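Side-chain contacts in phiAB6 tailspike (Unidentified phage, PDB 5JS4), which probably binds and fragments the exopolysaccharide of Acinetobacter baumannii as a trimeric, beta-helical phage tailspike: residues F420-G425 / N468-T473; D424-I429 / W477-G482; I442-M447 / G499-K504. All blocks are in the same frame, centred on the assembly; numbering follows the deposited sequence.

Interaction 1: F420-G425 / N468-T473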
ATOM      1  N   PHE A 420      11.722  11.445  12.354  1.00 11.74           N
ATOM      2  CA  PHE A 420      12.466  11.323  13.608  1.00 11.95           C
ATOM      3  C   PHE A 420      13.932  11.656  13.321  1.00 12.72           C
ATOM      4  O   PHE A 420      14.572  10.961  12.527  1.00 13.43           O
ATOM      5  CB  PHE A 420      12.398   9.895  14.160  1.00 12.21           C
ATOM      6  CG  PHE A 420      11.007   9.392  14.461  1.00 12.14           C
ATOM      7  CD1 PHE A 420      10.446   9.571  15.717  1.00 12.32           C
ATOM      8  CD2 PHE A 420      10.288   8.674  13.511  1.00 11.42           C
ATOM      9  CE1 PHE A 420       9.183   9.081  16.011  1.00 12.29           C
ATOM     10  CE2 PHE A 420       9.025   8.178  13.798  1.00 11.36           C
ATOM     11  CZ  PHE A 420       8.474   8.380  15.052  1.00 12.16           C
ATOM     12  N   GLN A 421      14.472  12.693  13.961  1.00 13.25           N
ATOM     13  CA  GLN A 421      15.864  13.090  13.714  1.00 14.16           C
ATOM     14  C   GLN A 421      16.657  13.332  14.994  1.00 14.76           C
ATOM     15  O   GLN A 421      16.195  14.022  15.907  1.00 14.46           O
ATOM     16  CB  GLN A 421      15.939  14.337  12.826  1.00 15.66           C
ATOM     17  CG  GLN A 421      17.362  14.669  12.379  1.00 16.52           C
ATOM     18  CD  GLN A 421      17.434  15.746  11.307  1.00 19.64           C
ATOM     19  OE1 GLN A 421      16.646  15.757  10.359  1.00 21.94           O
ATOM     20  NE2 GLN A 421      18.398  16.650  11.442  1.00 22.09           N
ATOM     21  N   LEU A 422      17.859  12.758  15.032  1.00 15.32           N
ATOM     22  CA  LEU A 422      18.867  13.048  16.061  1.00 16.08           C
ATOM     23  C   LEU A 422      18.398  12.796  17.500  1.00 15.79           C
ATOM     24  O   LEU A 422      18.768  13.521  18.428  1.00 17.01           O
ATOM     25  CB  LEU A 422      19.423  14.469  15.875  1.00 16.93           C
ATOM     26  CG  LEU A 422      20.458  14.591  14.752  1.00 17.83           C
ATOM     27  CD1 LEU A 422      20.681  16.043  14.361  1.00 19.21           C
ATOM     28  CD2 LEU A 422      21.776  13.936  15.149  1.00 17.68           C
ATOM     29  N   GLY A 423      17.597  11.747  17.675  1.00 15.86           N
ATOM     30  CA  GLY A 423      17.193  11.293  18.999  1.00 15.85           C
ATOM     31  C   GLY A 423      18.252  10.402  19.624  1.00 16.21           C
ATOM     32  O   GLY A 423      18.891   9.606  18.931  1.00 16.44           O
ATOM     33  N   ASP A 424      18.429  10.526  20.938  1.00 16.70           N
ATOM     34  CA  ASP A 424      19.398   9.710  21.676  1.00 16.85           C
ATOM     35  C   ASP A 424      18.906   8.283  21.893  1.00 16.47           C
ATOM     36  O   ASP A 424      19.695   7.404  22.235  1.00 16.69           O
ATOM     37  CB  ASP A 424      19.699  10.324  23.048  1.00 17.74           C
ATOM     38  CG  ASP A 424      20.245  11.730  22.959  1.00 19.66           C
ATOM     39  OD1 ASP A 424      21.136  11.977  22.118  1.00 20.61           O
ATOM     40  OD2 ASP A 424      19.783  12.591  23.737  1.00 22.65           O
ATOM     41  N   GLY A 425      17.602   8.062  21.728  1.00 16.06           N
ATOM     42  CA  GLY A 425      17.000   6.752  21.941  1.00 15.30           C
ATOM     43  C   GLY A 425      16.294   6.248  20.698  1.00 15.22           C
ATOM     44  O   GLY A 425      16.848   6.297  19.599  1.00 15.69           O
ATOM     45  N   ASN A 468      21.614   6.636   8.986  1.00 16.21           N
ATOM     46  CA  ASN A 468      22.599   6.922  10.034  1.00 16.99           C
ATOM     47  C   ASN A 468      22.083   6.737  11.455  1.00 16.57           C
ATOM     48  O   ASN A 468      20.883   6.830  11.727  1.00 16.46           O
ATOM     49  CB  ASN A 468      23.212   8.320   9.868  1.00 18.33           C
ATOM     50  CG  ASN A 468      23.870   8.510   8.514  1.00 19.31           C
ATOM     51  OD1 ASN A 468      24.387   7.559   7.925  1.00 21.77           O
ATOM     52  ND2 ASN A 468      23.853   9.738   8.011  1.00 20.91           N
ATOM     53  N   LEU A 469      23.023   6.467  12.357  1.00 17.58           N
ATOM     54  CA  LEU A 469      22.737   6.283  13.768  1.00 17.62           C
ATOM     55  C   LEU A 469      23.500   7.345  14.548  1.00 18.18           C
ATOM     56  O   LEU A 469      24.592   7.746  14.138  1.00 19.42           O
ATOM     57  CB  LEU A 469      23.152   4.880  14.211  1.00 17.91           C
ATOM     58  CG  LEU A 469      22.432   3.727  13.497  1.00 18.30           C
ATOM     59  CD1 LEU A 469      23.202   2.424  13.646  1.00 19.17           C
ATOM     60  CD2 LEU A 469      21.010   3.571  14.012  1.00 18.43           C
ATOM     61  N   LYS A 470      22.931   7.803  15.660  1.00 18.27           N
ATOM     62  CA  LYS A 470      23.527   8.906  16.420  1.00 18.55           C
ATOM     63  C   LYS A 470      24.835   8.481  17.088  1.00 19.97           C
ATOM     64  O   LYS A 470      25.881   9.093  16.855  1.00 21.32           O
ATOM     65  CB  LYS A 470      22.545   9.454  17.461  1.00 18.76           C
ATOM     66  CG  LYS A 470      22.929  10.832  17.979  1.00 19.03           C
ATOM     67  CD  LYS A 470      21.791  11.509  18.726  1.00 19.58           C
ATOM     68  CE  LYS A 470      22.166  12.940  19.084  1.00 20.41           C
ATOM     69  NZ  LYS A 470      21.151  13.609  19.941  1.00 20.66           N
ATOM     70  N   THR A 471      24.762   7.441  17.916  1.00 19.56           N
ATOM     71  CA  THR A 471      25.951   6.851  18.550  1.00 20.78           C
ATOM     72  C   THR A 471      26.033   5.327  18.405  1.00 21.07           C
ATOM     73  O   THR A 471      27.120   4.760  18.511  1.00 22.74           O
ATOM     74  CB  THR A 471      26.040   7.206  20.049  1.00 22.23           C
ATOM     75  OG1 THR A 471      24.888   6.708  20.740  1.00 21.52           O
ATOM     76  CG2 THR A 471      26.144   8.716  20.242  1.00 23.10           C
ATOM     77  N   ALA A 472      24.900   4.663  18.172  1.00 21.20           N
ATOM     78  CA  ALA A 472      24.883   3.215  17.952  1.00 21.35           C
ATOM     79  C   ALA A 472      25.608   2.846  16.660  1.00 20.72           C
ATOM     80  O   ALA A 472      25.768   3.680  15.771  1.00 22.72           O
ATOM     81  CB  ALA A 472      23.451   2.702  17.919  1.00 20.70           C
ATOM     82  N   THR A 473      26.059   1.597  16.570  1.00 21.98           N
ATOM     83  CA  THR A 473      26.760   1.111  15.381  1.00 23.54           C
ATOM     84  C   THR A 473      25.849   0.290  14.468  1.00 22.24           C
ATOM     85  O   THR A 473      26.012   0.317  13.250  1.00 22.78           O
ATOM     86  CB  THR A 473      27.993   0.267  15.756  1.00 26.97           C
ATOM     87  OG1 THR A 473      27.604  -0.790  16.639  1.00 30.38           O
ATOM     88  CG2 THR A 473      29.041   1.133  16.435  1.00 28.95           C
TER
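K470 reaches across to the turn L422-D424 and ends between a backbone carbonyl and a carboxylate. Its CG lies anti to the backbone N (chi1 -163°), and every later torsion is also near 180°, which sends the chain out straight toward the turn. CB already faces 420-425 and passes the carbonyl oxygen of G423 at the rim of van der Waals contact. Further along, K470 CD sits 3.5 Å from both G423 O and D424 OD1. At CE the surroundings become mixed: the methyl CD2 of L422 lies 4.1 Å from K470 CE, the two side chains crossing at about a right angle, while D424 OD1 also comes close to CE. The tip, NZ, makes two bonds. K470 NZ donates to L422 O at 2.8 Å, standing well above the carbonyl plane. The other is a salt bridge from K470 NZ to D424 OD1 at 2.7 Å, where the ammonium group again comes from above the plane, this time of the carboxylate. Two oxygens from one turn therefore hold the ammonium group and fix the end of a long, partly exposed chain. N448 bonds the backbone at both ends of the contact, accepting from T471 N and A472 N and donating to D424 O. The arrangement ties turns that follow parallel strands two coils apart, a link along the axis of a right-handed parallel beta-helix at one corner.

Interaction 2: D424-I429 / W477-G482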
ATOM      1  N   ASP A 424      18.429  10.526  20.938  1.00 16.70           N
ATOM      2  CA  ASP A 424      19.398   9.710  21.676  1.00 16.85           C
ATOM      3  C   ASP A 424      18.906   8.283  21.893  1.00 16.47           C
ATOM      4  O   ASP A 424      19.695   7.404  22.235  1.00 16.69           O
ATOM      5  CB  ASP A 424      19.699  10.324  23.048  1.00 17.74           C
ATOM      6  CG  ASP A 424      20.245  11.730  22.959  1.00 19.66           C
ATOM      7  OD1 ASP A 424      21.136  11.977  22.118  1.00 20.61           O
ATOM      8  OD2 ASP A 424      19.783  12.591  23.737  1.00 22.65           O
ATOM      9  N   GLY A 425      17.602   8.062  21.728  1.00 16.06           N
ATOM     10  CA  GLY A 425      17.000   6.752  21.941  1.00 15.30           C
ATOM     11  C   GLY A 425      16.294   6.248  20.698  1.00 15.22           C
ATOM     12  O   GLY A 425      16.848   6.297  19.599  1.00 15.69           O
ATOM     13  N   HIS A 426      15.064   5.772  20.880  1.00 14.34           N
ATOM     14  CA  HIS A 426      14.273   5.200  19.791  1.00 14.31           C
ATOM     15  C   HIS A 426      13.315   6.214  19.179  1.00 13.78           C
ATOM     16  O   HIS A 426      13.038   7.264  19.758  1.00 14.11           O
ATOM     17  CB  HIS A 426      13.461   4.007  20.303  1.00 15.70           C
ATOM     18  CG  HIS A 426      14.266   2.761  20.482  1.00 17.47           C
ATOM     19  ND1 HIS A 426      15.192   2.609  21.492  1.00 19.00           N
ATOM     20  CD2 HIS A 426      14.277   1.601  19.784  1.00 18.26           C
ATOM     21  CE1 HIS A 426      15.742   1.412  21.404  1.00 20.23           C
ATOM     22  NE2 HIS A 426      15.206   0.780  20.375  1.00 19.33           N
ATOM     23  N   ALA A 427      12.803   5.881  18.000  1.00 13.25           N
ATOM     24  CA  ALA A 427      11.703   6.635  17.414  1.00 12.69           C
ATOM     25  C   ALA A 427      10.428   6.362  18.208  1.00 12.41           C
ATOM     26  O   ALA A 427       9.776   7.290  18.687  1.00 12.55           O
ATOM     27  CB  ALA A 427      11.513   6.253  15.956  1.00 13.01           C
ATOM     28  N   MET A 428      10.087   5.081  18.338  1.00 12.30           N
ATOM     29  CA  MET A 428       8.886   4.654  19.057  1.00 12.75           C
ATOM     30  C   MET A 428       9.190   3.461  19.953  1.00 13.15           C
ATOM     31  O   MET A 428       9.874   2.528  19.535  1.00 13.61           O
ATOM     32  CB  MET A 428       7.782   4.263  18.075  1.00 13.62           C
ATOM     33  CG  MET A 428       7.407   5.356  17.093  1.00 13.82           C
ATOM     34  SD  MET A 428       6.046   4.887  16.013  1.00 15.54           S
ATOM     35  CE  MET A 428       4.665   4.862  17.149  1.00 16.19           C
ATOM     36  N   ILE A 429       8.670   3.497  21.179  1.00 13.73           N
ATOM     37  CA  ILE A 429       8.785   2.378  22.108  1.00 13.80           C
ATOM     38  C   ILE A 429       7.404   1.973  22.606  1.00 13.64           C
ATOM     39  O   ILE A 429       6.703   2.767  23.237  1.00 14.22           O
ATOM     40  CB  ILE A 429       9.668   2.723  23.327  1.00 14.94           C
ATOM     41  CG1 ILE A 429      11.085   3.087  22.879  1.00 16.00           C
ATOM     42  CG2 ILE A 429       9.710   1.549  24.304  1.00 15.30           C
ATOM     43  CD1 ILE A 429      11.963   3.645  23.983  1.00 17.09           C
ATOM     44  N   TRP A 477      15.580  -1.490  12.044  1.00 13.42           N
ATOM     45  CA  TRP A 477      14.561  -0.445  11.916  1.00 12.91           C
ATOM     46  C   TRP A 477      13.302  -0.807  12.717  1.00 12.51           C
ATOM     47  O   TRP A 477      12.615   0.072  13.240  1.00 12.69           O
ATOM     48  CB  TRP A 477      14.221  -0.196  10.439  1.00 12.74           C
ATOM     49  CG  TRP A 477      13.441  -1.297   9.796  1.00 12.83           C
ATOM     50  CD1 TRP A 477      13.939  -2.414   9.193  1.00 13.20           C
ATOM     51  CD2 TRP A 477      12.017  -1.391   9.700  1.00 12.62           C
ATOM     52  NE1 TRP A 477      12.914  -3.201   8.732  1.00 13.38           N
ATOM     53  CE2 TRP A 477      11.723  -2.596   9.031  1.00 13.07           C
ATOM     54  CE3 TRP A 477      10.960  -0.577  10.124  1.00 12.38           C
ATOM     55  CZ2 TRP A 477      10.414  -3.003   8.766  1.00 13.83           C
ATOM     56  CZ3 TRP A 477       9.661  -0.983   9.858  1.00 12.96           C
ATOM     57  CH2 TRP A 477       9.402  -2.187   9.188  1.00 13.66           C
ATOM     58  N   LEU A 478      13.017  -2.106  12.790  1.00 12.93           N
ATOM     59  CA  LEU A 478      11.922  -2.651  13.582  1.00 12.86           C
ATOM     60  C   LEU A 478      12.496  -3.726  14.490  1.00 13.69           C
ATOM     61  O   LEU A 478      13.129  -4.677  14.020  1.00 12.84           O
ATOM     62  CB  LEU A 478      10.835  -3.240  12.678  1.00 12.83           C
ATOM     63  CG  LEU A 478       9.634  -3.905  13.363  1.00 13.23           C
ATOM     64  CD1 LEU A 478       8.808  -2.896  14.146  1.00 13.60           C
ATOM     65  CD2 LEU A 478       8.766  -4.613  12.336  1.00 13.67           C
ATOM     66  N   GLU A 479      12.253  -3.562  15.786  1.00 14.24           N
ATOM     67  CA  GLU A 479      12.828  -4.392  16.831  1.00 15.92           C
ATOM     68  C   GLU A 479      11.678  -4.991  17.638  1.00 15.55           C
ATOM     69  O   GLU A 479      11.009  -4.284  18.385  1.00 18.29           O
ATOM     70  CB  GLU A 479      13.715  -3.492  17.694  1.00 19.51           C
ATOM     71  CG  GLU A 479      14.386  -4.124  18.897  1.00 22.76           C
ATOM     72  CD  GLU A 479      15.283  -3.136  19.635  1.00 25.15           C
ATOM     73  OE1 GLU A 479      15.782  -3.486  20.720  1.00 28.33           O
ATOM     74  OE2 GLU A 479      15.493  -2.002  19.141  1.00 24.46           O
ATOM     75  N   VAL A 480      11.429  -6.286  17.458  1.00 15.28           N
ATOM     76  CA  VAL A 480      10.359  -6.981  18.175  1.00 15.40           C
ATOM     77  C   VAL A 480      11.005  -7.991  19.116  1.00 16.09           C
ATOM     78  O   VAL A 480      11.713  -8.892  18.672  1.00 17.65           O
ATOM     79  CB  VAL A 480       9.382  -7.684  17.210  1.00 15.51           C
ATOM     80  CG1 VAL A 480       8.182  -8.242  17.970  1.00 16.29           C
ATOM     81  CG2 VAL A 480       8.917  -6.718  16.123  1.00 15.89           C
ATOM     82  N   THR A 481      10.759  -7.838  20.415  1.00 15.75           N
ATOM     83  CA  THR A 481      11.532  -8.561  21.429  1.00 16.75           C
ATOM     84  C   THR A 481      10.965  -9.933  21.809  1.00 16.93           C
ATOM     85  O   THR A 481      11.714 -10.810  22.245  1.00 19.54           O
ATOM     86  CB  THR A 481      11.697  -7.722  22.714  1.00 18.33           C
ATOM     87  OG1 THR A 481      10.424  -7.535  23.340  1.00 18.94           O
ATOM     88  CG2 THR A 481      12.321  -6.366  22.403  1.00 18.43           C
ATOM     89  N   GLY A 482       9.656 -10.119  21.662  1.00 16.67           N
ATOM     90  CA  GLY A 482       9.011 -11.375  22.048  1.00 17.83           C
ATOM     91  C   GLY A 482       9.297 -12.516  21.083  1.00 18.42           C
ATOM     92  O   GLY A 482       9.359 -12.312  19.869  1.00 19.12           O
TER
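E479 OE2 lies at the edge of the H426 ring, practically in its plane and facing NE2. The two flat groups are not coplanar, their planes standing 44° apart, and the ring nitrogen approaches OE2 from above the carboxylate plane. H426 NE2 is the donor in a hydrogen bond of 3.1 Å to E479 OE2, nearly straight with an N-H...O angle of 165°. The glutamate arrives fully stretched. With CG anti to the backbone N (chi1 177°) and the remaining torsions also near 180°, its carboxylate is carried the whole length of the side chain toward the histidine, and the two side chains cross at about a right angle. The same OE2 forms a salt bridge with K475, so it is shared between a cation and an imidazole N-H; the lysine would be expected to temper the negative charge that the ring feels. Side chains of both H426 and E479 also touch K452. That residue belongs to strand 451-453, which runs between strands 426-430 and 478-480 in the eight-stranded parallel sheet, so the hydrogen bond spans this intervening strand on the surface of the beta-helix.

Interaction 3: I442-M447 / G499-K504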
ATOM      1  N   ILE A 442       7.894   7.113   6.988  1.00 10.75           N
ATOM      2  CA  ILE A 442       8.586   7.462   8.209  1.00 11.89           C
ATOM      3  C   ILE A 442      10.079   7.561   7.906  1.00 11.65           C
ATOM      4  O   ILE A 442      10.616   6.807   7.087  1.00 11.35           O
ATOM      5  CB  ILE A 442       8.281   6.426   9.308  1.00 13.23           C
ATOM      6  CG1 ILE A 442       6.836   6.621   9.794  1.00 15.12           C
ATOM      7  CG2 ILE A 442       9.260   6.538  10.474  1.00 12.90           C
ATOM      8  CD1 ILE A 442       6.318   5.524  10.691  1.00 16.02           C
ATOM      9  N   ILE A 443      10.730   8.515   8.562  1.00 11.89           N
ATOM     10  CA  ILE A 443      12.154   8.755   8.399  1.00 11.87           C
ATOM     11  C   ILE A 443      12.826   8.595   9.757  1.00 12.09           C
ATOM     12  O   ILE A 443      12.374   9.184  10.743  1.00 12.07           O
ATOM     13  CB  ILE A 443      12.434  10.182   7.874  1.00 12.44           C
ATOM     14  CG1 ILE A 443      11.603  10.487   6.619  1.00 13.34           C
ATOM     15  CG2 ILE A 443      13.920  10.366   7.588  1.00 12.52           C
ATOM     16  CD1 ILE A 443      11.585  11.955   6.250  1.00 14.30           C
ATOM     17  N   PHE A 444      13.879   7.779   9.804  1.00 12.35           N
ATOM     18  CA  PHE A 444      14.783   7.725  10.953  1.00 12.83           C
ATOM     19  C   PHE A 444      16.113   8.301  10.494  1.00 13.59           C
ATOM     20  O   PHE A 444      16.810   7.676   9.696  1.00 15.05           O
ATOM     21  CB  PHE A 444      15.050   6.292  11.437  1.00 13.42           C
ATOM     22  CG  PHE A 444      13.826   5.509  11.828  1.00 13.40           C
ATOM     23  CD1 PHE A 444      12.706   6.116  12.384  1.00 13.27           C
ATOM     24  CD2 PHE A 444      13.829   4.124  11.685  1.00 13.36           C
ATOM     25  CE1 PHE A 444      11.607   5.358  12.757  1.00 13.13           C
ATOM     26  CE2 PHE A 444      12.733   3.367  12.052  1.00 13.40           C
ATOM     27  CZ  PHE A 444      11.622   3.985  12.590  1.00 13.26           C
ATOM     28  N   GLU A 445      16.466   9.483  10.986  1.00 14.29           N
ATOM     29  CA  GLU A 445      17.754  10.091  10.650  1.00 15.16           C
ATOM     30  C   GLU A 445      18.582  10.284  11.914  1.00 15.14           C
ATOM     31  O   GLU A 445      18.197  11.043  12.796  1.00 14.90           O
ATOM     32  CB  GLU A 445      17.569  11.424   9.922  1.00 16.82           C
ATOM     33  CG  GLU A 445      18.885  12.040   9.456  1.00 18.65           C
ATOM     34  CD  GLU A 445      18.706  13.266   8.581  1.00 21.99           C
ATOM     35  OE1 GLU A 445      17.740  13.311   7.791  1.00 23.50           O
ATOM     36  OE2 GLU A 445      19.551  14.182   8.672  1.00 28.56           O
ATOM     37  N   SER A 446      19.714   9.590  11.990  1.00 15.35           N
ATOM     38  CA  SER A 446      20.611   9.672  13.144  1.00 16.20           C
ATOM     39  C   SER A 446      19.873   9.448  14.467  1.00 15.82           C
ATOM     40  O   SER A 446      19.985  10.246  15.396  1.00 16.28           O
ATOM     41  CB  SER A 446      21.357  11.010  13.147  1.00 17.30           C
ATOM     42  OG  SER A 446      22.132  11.154  11.969  1.00 19.13           O
ATOM     43  N   MET A 447      19.103   8.366  14.529  1.00 15.87           N
ATOM     44  CA  MET A 447      18.482   7.915  15.774  1.00 15.82           C
ATOM     45  C   MET A 447      19.358   6.815  16.370  1.00 16.25           C
ATOM     46  O   MET A 447      20.308   6.368  15.734  1.00 17.40           O
ATOM     47  CB  MET A 447      17.078   7.365  15.508  1.00 15.40           C
ATOM     48  CG  MET A 447      16.107   8.350  14.868  1.00 15.82           C
ATOM     49  SD  MET A 447      15.636   9.728  15.932  1.00 15.29           S
ATOM     50  CE  MET A 447      14.749   8.891  17.243  1.00 15.16           C
ATOM     51  N   GLY A 499      23.988   3.672   6.682  1.00 17.00           N
ATOM     52  CA  GLY A 499      24.783   4.079   7.837  1.00 17.88           C
ATOM     53  C   GLY A 499      24.636   3.254   9.103  1.00 17.78           C
ATOM     54  O   GLY A 499      24.884   3.760  10.197  1.00 20.55           O
ATOM     55  N   GLY A 500      24.241   1.990   8.968  1.00 16.62           N
ATOM     56  CA  GLY A 500      24.214   1.072  10.107  1.00 16.15           C
ATOM     57  C   GLY A 500      22.877   0.418  10.383  1.00 15.65           C
ATOM     58  O   GLY A 500      22.809  -0.559  11.126  1.00 16.26           O
ATOM     59  N   TRP A 501      21.806   0.948   9.797  1.00 14.43           N
ATOM     60  CA  TRP A 501      20.491   0.342   9.974  1.00 13.57           C
ATOM     61  C   TRP A 501      20.445  -1.032   9.314  1.00 13.85           C
ATOM     62  O   TRP A 501      21.014  -1.236   8.242  1.00 15.20           O
ATOM     63  CB  TRP A 501      19.389   1.221   9.390  1.00 12.84           C
ATOM     64  CG  TRP A 501      19.175   2.487  10.139  1.00 12.79           C
ATOM     65  CD1 TRP A 501      19.685   3.710   9.834  1.00 13.10           C
ATOM     66  CD2 TRP A 501      18.393   2.661  11.326  1.00 12.62           C
ATOM     67  NE1 TRP A 501      19.266   4.641  10.746  1.00 13.01           N
ATOM     68  CE2 TRP A 501      18.471   4.025  11.677  1.00 12.65           C
ATOM     69  CE3 TRP A 501      17.627   1.802  12.122  1.00 12.94           C
ATOM     70  CZ2 TRP A 501      17.816   4.550  12.788  1.00 13.30           C
ATOM     71  CZ3 TRP A 501      16.976   2.326  13.234  1.00 12.53           C
ATOM     72  CH2 TRP A 501      17.077   3.689  13.555  1.00 12.59           C
ATOM     73  N   THR A 502      19.768  -1.964   9.975  1.00 14.25           N
ATOM     74  CA  THR A 502      19.591  -3.317   9.468  1.00 14.65           C
ATOM     75  C   THR A 502      18.107  -3.653   9.461  1.00 14.22           C
ATOM     76  O   THR A 502      17.289  -2.888   9.973  1.00 14.33           O
ATOM     77  CB  THR A 502      20.347  -4.340  10.334  1.00 16.11           C
ATOM     78  OG1 THR A 502      19.948  -4.204  11.704  1.00 17.56           O
ATOM     79  CG2 THR A 502      21.855  -4.125  10.219  1.00 16.46           C
ATOM     80  N   SER A 503      17.765  -4.791   8.870  1.00 13.76           N
ATOM     81  CA  SER A 503      16.375  -5.220   8.771  1.00 13.48           C
ATOM     82  C   SER A 503      16.253  -6.724   8.933  1.00 13.54           C
ATOM     83  O   SER A 503      17.085  -7.477   8.432  1.00 15.23           O
ATOM     84  CB  SER A 503      15.790  -4.817   7.420  1.00 13.43           C
ATOM     85  OG  SER A 503      14.477  -5.330   7.274  1.00 14.00           O
ATOM     86  N   LYS A 504      15.198  -7.152   9.619  1.00 13.25           N
ATOM     87  CA  LYS A 504      14.844  -8.562   9.703  1.00 13.43           C
ATOM     88  C   LYS A 504      13.601  -8.870   8.858  1.00 13.08           C
ATOM     89  O   LYS A 504      12.977  -9.912   9.035  1.00 12.86           O
ATOM     90  CB  LYS A 504      14.623  -8.963  11.165  1.00 14.14           C
ATOM     91  CG  LYS A 504      15.914  -9.082  11.961  1.00 15.86           C
ATOM     92  CD  LYS A 504      15.651  -9.468  13.408  1.00 17.60           C
ATOM     93  CE  LYS A 504      16.911  -9.971  14.092  1.00 18.98           C
ATOM     94  NZ  LYS A 504      18.020  -8.977  14.073  1.00 21.02           N
TER
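F444 and W501 meet in the buried interior, with the six-membered part of the indole resting against the root of the phenylalanine. The closest approach is F444 CB to W501 CZ2, 3.5 Å, and CD2 of the phenyl ring stands over one face of the indole, displaced toward its rim. The rings themselves meet obliquely, with centroids 5.2 Å apart and planes at 32°. M447 adds a second apolar contact from a different direction: its CB comes up to the indole edge, in the ring plane, 4.0 Å from W501 CZ2. Its chain then folds back at chi2 and chi3, leading the sulfur away from the tryptophan. In W501 the CG lies beside the backbone N (chi1 -69°), and chi2 of 97° turns the indole so that its benzo end lies against F444 and M447.

The next shell holds the indole from further sides. NE1 of W501 donates to the backbone oxygen of N468, which anchors the polar side of the ring, while C466 and L469 of strand 460-469 pack against the indole. C466 also touches F444, and M447 leans on F420. Beyond the aromatic side chain, T502 bonds to D476, and the backbone of F444 pairs with W465 in the neighbouring coil.

Contact between the two segments is thus wholly apolar, made by dispersion and burial of hydrocarbon surface, whereas the one polar atom of the indole is satisfied by a backbone carbonyl of the intervening strand.

In the fold
From the N terminus, the chain first passes 420-425 and 424-429, which overlap at D424 and G425 and so start interactions 1 and 2 from the same turn. After 442-447, the first half of interaction 3, the chain returns to 468-473 and closes interaction 1, then reaches 477-482 for interaction 2 and 499-504 for interaction 3. Interaction 1 thus crosses interaction 3, as does interaction 2. F420 packs on A427 and M428, A427 touches F444, and W477 bonds to S503, joining the three in one patch. Interactions 1 and 2 tie coils two apart, at a corner and along an outer sheet face, with interaction 3 inside.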